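Local coordinates for bifunctional protein PutA (Bdellovibrio bacteriovorus, PDB 5UR2), which probably oxidises proline to glutamate in two steps, pairing a flavin-dependent proline dehydrogenase with an NAD-dependent L-glutamate gamma-semialdehyde dehydrogenase, at residues B[539-544]-B[690-695]; B[501-506]-B[676-681]. All blocks are in the same frame, centred on the assembly; numbering follows the deposited sequence.

Contact 1: B[539-544]-B[690-695]; sequences MQAAQT and VINFLP
N692 lays its carboxamide against the methyl groups of A541 and A542, two successive residues of helix 532-549. Each end of the amide has its own methyl: OD1 of N692 sits 3.8 Å from CB of A541, and ND2 of N692 lies 3.7 Å from CB of A542. ND2 of N692 also touches CA of A542, at 3.9 Å. The side chain reaches the helix from strand 691-693 with CG anti to its own carbonyl carbon (chi1 -56°), and a chi2 of -88° sets the amide roughly perpendicular to the plane of CA, CB and CG, so that its two ends are spread over the two alanines. Nearest backbones are A542 and V690, whose CA atoms stand 5.8 Å apart; the small methyls of the helix, and a V690 side chain directed away from it, are consistent with so close an approach. No hydrogen bond joins the two segments. The amide is instead held from other directions: ND2 of N692 bonds to the carbonyls of G689 and V662, and OD1 of N692 probably accepts from the backbone N of N502. Helix 532-549 thus packs on strand 691-693 of the Rossmann-type sheet, away from the predicted catalytic residues. That strand pairs in parallel with strand 661-665 and is also bonded through the backbone of F693 to V500; A542 is tied to strand 661-665 as well, its carbonyl O bonding to OG1 of T661. Two bonds from ND2 and a probable one to OD1 would satisfy both ends of the amide and fix which is oxygen and which nitrogen. This probably offsets much of the cost of burying it against alanines, where the helix offers the amide only van der Waals contact.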
loop_
_atom_site.group_PDB
_atom_site.type_symbol
_atom_site.label_atom_id
_atom_site.label_comp_id
_atom_site.label_asym_id
_atom_site.label_seq_id
_atom_site.Cartn_x
_atom_site.Cartn_y
_atom_site.Cartn_z
ATOM N N MET B 539 13.935 23.575 -18.969
ATOM C CA MET B 539 14.586 22.372 -18.452
ATOM C C MET B 539 15.685 22.715 -17.454
ATOM O O MET B 539 15.818 22.050 -16.418
ATOM C CB MET B 539 15.149 21.543 -19.606
ATOM C CG MET B 539 14.085 20.926 -20.486
ATOM S SD MET B 539 12.994 19.820 -19.570
ATOM C CE MET B 539 14.189 18.672 -18.881
ATOM N N GLN B 540 16.502 23.731 -17.764
ATOM C CA GLN B 540 17.585 24.125 -16.864
ATOM C C GLN B 540 17.042 24.670 -15.553
ATOM O O GLN B 540 17.557 24.328 -14.483
ATOM C CB GLN B 540 18.503 25.165 -17.530
ATOM C CG GLN B 540 19.493 24.612 -18.591
ATOM C CD GLN B 540 20.494 23.605 -18.023
ATOM O OE1 GLN B 540 20.809 23.625 -16.833
ATOM N NE2 GLN B 540 20.993 22.715 -18.881
ATOM N N ALA B 541 16.006 25.524 -15.615
ATOM C CA ALA B 541 15.414 26.075 -14.391
ATOM C C ALA B 541 14.840 24.972 -13.494
ATOM O O ALA B 541 15.006 25.010 -12.267
ATOM C CB ALA B 541 14.331 27.098 -14.742
ATOM N N ALA B 542 14.194 23.968 -14.096
ATOM C CA ALA B 542 13.628 22.859 -13.327
ATOM C C ALA B 542 14.716 22.001 -12.692
ATOM O O ALA B 542 14.594 21.586 -11.531
ATOM C CB ALA B 542 12.760 21.989 -14.238
ATOM N N GLN B 543 15.786 21.726 -13.436
ATOM C CA GLN B 543 16.875 20.914 -12.908
ATOM C C GLN B 543 17.589 21.631 -11.766
ATOM O O GLN B 543 17.853 21.029 -10.719
ATOM C CB GLN B 543 17.840 20.549 -14.039
ATOM C CG GLN B 543 18.990 19.644 -13.621
ATOM C CD GLN B 543 18.524 18.261 -13.160
ATOM O OE1 GLN B 543 17.472 17.767 -13.572
ATOM N NE2 GLN B 543 19.308 17.640 -12.288
ATOM N N THR B 544 17.864 22.925 -11.922
ATOM C CA THR B 544 18.478 23.679 -10.832
ATOM C C THR B 544 17.578 23.664 -9.605
ATOM O O THR B 544 18.034 23.415 -8.481
ATOM C CB THR B 544 18.750 25.121 -11.271
ATOM O OG1 THR B 544 19.758 25.124 -12.270
ATOM C CG2 THR B 544 19.220 25.988 -10.100
ATOM N N VAL B 690 10.399 25.461 -9.577
ATOM C CA VAL B 690 9.809 24.176 -9.201
ATOM C C VAL B 690 8.783 23.747 -10.239
ATOM O O VAL B 690 8.744 22.582 -10.650
ATOM C CB VAL B 690 9.207 24.254 -7.782
ATOM C CG1 VAL B 690 8.444 22.962 -7.419
ATOM C CG2 VAL B 690 10.328 24.526 -6.744
ATOM N N ILE B 691 7.980 24.694 -10.722
ATOM C CA ILE B 691 7.007 24.457 -11.779
ATOM C C ILE B 691 7.217 25.521 -12.850
ATOM O O ILE B 691 7.282 26.712 -12.537
ATOM C CB ILE B 691 5.566 24.484 -11.221
ATOM C CG1 ILE B 691 5.366 23.306 -10.259
ATOM C CG2 ILE B 691 4.541 24.408 -12.335
ATOM C CD1 ILE B 691 4.182 23.437 -9.336
ATOM N N ASN B 692 7.378 25.096 -14.103
ATOM C CA ASN B 692 7.596 26.023 -15.204
ATOM C C ASN B 692 6.511 25.859 -16.258
ATOM O O ASN B 692 6.067 24.744 -16.542
ATOM C CB ASN B 692 8.982 25.832 -15.824
ATOM C CG ASN B 692 10.090 25.970 -14.796
ATOM O OD1 ASN B 692 10.585 27.070 -14.543
ATOM N ND2 ASN B 692 10.437 24.858 -14.145
ATOM N N PHE B 693 6.098 26.984 -16.833
ATOM C CA PHE B 693 4.947 27.080 -17.723
ATOM C C PHE B 693 5.442 27.321 -19.144
ATOM O O PHE B 693 5.933 28.415 -19.460
ATOM C CB PHE B 693 4.038 28.210 -17.270
ATOM C CG PHE B 693 2.799 28.373 -18.104
ATOM C CD1 PHE B 693 1.824 27.389 -18.125
ATOM C CD2 PHE B 693 2.578 29.546 -18.810
ATOM C CE1 PHE B 693 0.655 27.566 -18.855
ATOM C CE2 PHE B 693 1.417 29.733 -19.548
ATOM C CZ PHE B 693 0.455 28.746 -19.575
ATOM N N LEU B 694 5.297 26.309 -20.001
ATOM C CA LEU B 694 5.926 26.279 -21.322
ATOM C C LEU B 694 4.873 26.060 -22.403
ATOM O O LEU B 694 4.809 24.980 -23.006
ATOM C CB LEU B 694 6.990 25.180 -21.383
ATOM C CG LEU B 694 7.856 25.169 -22.654
ATOM C CD1 LEU B 694 8.837 26.333 -22.657
ATOM C CD2 LEU B 694 8.587 23.857 -22.811
ATOM N N PRO B 695 4.060 27.072 -22.700
ATOM C CA PRO B 695 3.111 26.941 -23.814
ATOM C C PRO B 695 3.831 26.843 -25.157
ATOM O O PRO B 695 4.957 27.324 -25.330
ATOM C CB PRO B 695 2.274 28.225 -23.715
ATOM C CG PRO B 695 3.170 29.199 -23.034
ATOM C CD PRO B 695 3.994 28.406 -22.072
#

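Contact 2: B[501-506]-B[676-681]; sequences INNKEL and GLMKMI
A type I' turn from I501 to K504 reverses the chain ahead of strand 504-506 and faces helix 671-684 at a distance, the nearest CA atoms, those of N503 and M678, being 9.2 Å apart. Long side chains bridge this gap. NZ of K679 donates to OE2 of E505 at 2.7 Å in a salt bridge, arriving above the carboxylate, 44° out of its plane. The two side chains meet at about a right angle: E505 is extended beyond CG (chi2 -177°), whereas K679 bends at chi2 (-55°) before running out to its ammonium group. Second partners hold both charges, N498 bonding OE1 of E505 and Q682 accepting from NZ of K679. Deeper in, M678 points its CE at OD1 of N503, 4.0 Å away, a loose van der Waals contact. ND2 of N503 makes a weak hydrogen bond to the carbonyl of F686, just beyond the helix. The turn closes a two-residue beta hairpin of strands 495-501 and 504-506, the latter an outermost strand of its sheet within this chain. Helix 671-684 lies between this hairpin and helix 554-570, which M680 packs against, while M678 also touches F693 of strand 691-693.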
loop_
_atom_site.group_PDB
_atom_site.type_symbol
_atom_site.label_atom_id
_atom_site.label_comp_id
_atom_site.label_asym_id
_atom_site.label_seq_id
_atom_site.Cartn_x
_atom_site.Cartn_y
_atom_site.Cartn_z
ATOM N N ILE B 501 9.054 31.107 -16.736
ATOM C CA ILE B 501 10.187 30.281 -16.332
ATOM C C ILE B 501 10.879 30.945 -15.147
ATOM O O ILE B 501 11.224 32.130 -15.214
ATOM C CB ILE B 501 11.173 30.079 -17.501
ATOM C CG1 ILE B 501 10.468 29.394 -18.672
ATOM C CG2 ILE B 501 12.404 29.303 -17.058
ATOM C CD1 ILE B 501 11.340 29.272 -19.925
ATOM N N ASN B 502 11.129 30.172 -14.088
ATOM C CA ASN B 502 11.706 30.720 -12.858
ATOM C C ASN B 502 10.875 31.897 -12.351
ATOM O O ASN B 502 11.409 32.914 -11.920
ATOM C CB ASN B 502 13.170 31.149 -13.055
ATOM C CG ASN B 502 14.168 30.073 -12.658
ATOM O OD1 ASN B 502 13.890 29.216 -11.818
ATOM N ND2 ASN B 502 15.344 30.128 -13.247
ATOM N N ASN B 503 9.554 31.770 -12.443
ATOM C CA ASN B 503 8.591 32.782 -12.002
ATOM C C ASN B 503 8.761 34.124 -12.716
ATOM O O ASN B 503 8.301 35.157 -12.212
ATOM C CB ASN B 503 8.628 32.986 -10.475
ATOM C CG ASN B 503 8.010 31.808 -9.709
ATOM O OD1 ASN B 503 7.346 30.962 -10.308
ATOM N ND2 ASN B 503 8.209 31.766 -8.380
ATOM N N LYS B 504 9.397 34.139 -13.887
ATOM C CA LYS B 504 9.525 35.342 -14.705
ATOM C C LYS B 504 8.800 35.145 -16.034
ATOM O O LYS B 504 8.937 34.098 -16.678
ATOM C CB LYS B 504 10.996 35.707 -14.932
ATOM C CG LYS B 504 11.722 36.111 -13.650
ATOM C CD LYS B 504 13.227 36.080 -13.830
ATOM N N GLU B 505 8.030 36.148 -16.439
ATOM C CA GLU B 505 7.248 36.066 -17.665
ATOM C C GLU B 505 8.123 36.372 -18.880
ATOM O O GLU B 505 8.964 37.275 -18.850
ATOM C CB GLU B 505 6.049 37.020 -17.582
ATOM C CG GLU B 505 5.031 36.597 -16.500
ATOM C CD GLU B 505 3.757 37.480 -16.399
ATOM O OE1 GLU B 505 3.311 38.095 -17.400
ATOM O OE2 GLU B 505 3.169 37.525 -15.295
ATOM N N LEU B 506 7.965 35.565 -19.932
ATOM C CA LEU B 506 8.750 35.690 -21.155
ATOM C C LEU B 506 7.835 35.715 -22.371
ATOM O O LEU B 506 6.692 35.240 -22.341
ATOM C CB LEU B 506 9.746 34.536 -21.323
ATOM C CG LEU B 506 10.662 34.319 -20.129
ATOM C CD1 LEU B 506 11.494 33.060 -20.342
ATOM C CD2 LEU B 506 11.534 35.567 -19.962
ATOM N N GLY B 676 -4.122 30.357 -16.033
ATOM C CA GLY B 676 -4.725 30.533 -14.725
ATOM C C GLY B 676 -4.124 29.609 -13.680
ATOM O O GLY B 676 -3.883 30.023 -12.543
ATOM N N LEU B 677 -3.844 28.350 -14.055
ATOM C CA LEU B 677 -3.212 27.431 -13.107
ATOM C C LEU B 677 -1.842 27.935 -12.674
ATOM O O LEU B 677 -1.505 27.895 -11.482
ATOM C CB LEU B 677 -3.100 26.019 -13.699
ATOM C CG LEU B 677 -2.355 24.994 -12.822
ATOM C CD1 LEU B 677 -3.073 24.693 -11.498
ATOM C CD2 LEU B 677 -2.102 23.683 -13.571
ATOM N N MET B 678 -1.038 28.416 -13.626
ATOM C CA MET B 678 0.303 28.888 -13.284
ATOM C C MET B 678 0.249 30.086 -12.333
ATOM O O MET B 678 1.058 30.189 -11.402
ATOM C CB MET B 678 1.069 29.245 -14.564
ATOM C CG MET B 678 2.532 29.612 -14.321
ATOM S SD MET B 678 3.432 28.282 -13.547
ATOM C CE MET B 678 4.869 29.149 -12.918
ATOM N N LYS B 679 -0.706 30.995 -12.544
ATOM C CA LYS B 679 -0.828 32.167 -11.678
ATOM C C LYS B 679 -1.189 31.763 -10.255
ATOM O O LYS B 679 -0.740 32.391 -9.283
ATOM C CB LYS B 679 -1.873 33.131 -12.255
ATOM C CG LYS B 679 -1.353 33.891 -13.475
ATOM C CD LYS B 679 -0.054 34.614 -13.105
ATOM C CE LYS B 679 0.756 35.048 -14.314
ATOM N NZ LYS B 679 2.172 35.372 -13.918
ATOM N N MET B 680 -2.032 30.736 -10.116
ATOM C CA MET B 680 -2.388 30.239 -8.797
ATOM C C MET B 680 -1.208 29.516 -8.161
ATOM O O MET B 680 -0.969 29.646 -6.953
ATOM C CB MET B 680 -3.608 29.310 -8.890
ATOM C CG MET B 680 -4.869 29.962 -9.451
ATOM S SD MET B 680 -6.356 28.937 -9.315
ATOM C CE MET B 680 -6.078 27.646 -10.523
ATOM N N ILE B 681 -0.441 28.784 -8.968
ATOM C CA ILE B 681 0.764 28.136 -8.466
ATOM C C ILE B 681 1.727 29.177 -7.923
ATOM O O ILE B 681 2.241 29.043 -6.807
ATOM C CB ILE B 681 1.405 27.271 -9.574
ATOM C CG1 ILE B 681 0.655 25.935 -9.713
ATOM C CG2 ILE B 681 2.891 27.044 -9.333
ATOM C CD1 ILE B 681 0.955 25.216 -10.990
#

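How the contacts relate
Contact 1 is buried and contact 2 only partly so, yet their centres lie just 10 Å apart. Contact 1 holds helix 532-549 against strand 691-693, while contact 2 sets the hairpin against helix 671-684, which precedes that strand in the chain; their segments alternate along the sequence. The two also touch directly. From the hairpin, ND2 of N502 packs on CB of A541 at 3.5 Å, and from helix 671-684, CE of M678 packs on the carbonyl O of I691, also at 3.5 Å. Their chemistry follows depth: inside, a neutral amide lies against small methyls; toward solvent, long charged chains span a wider gap through a salt bridge.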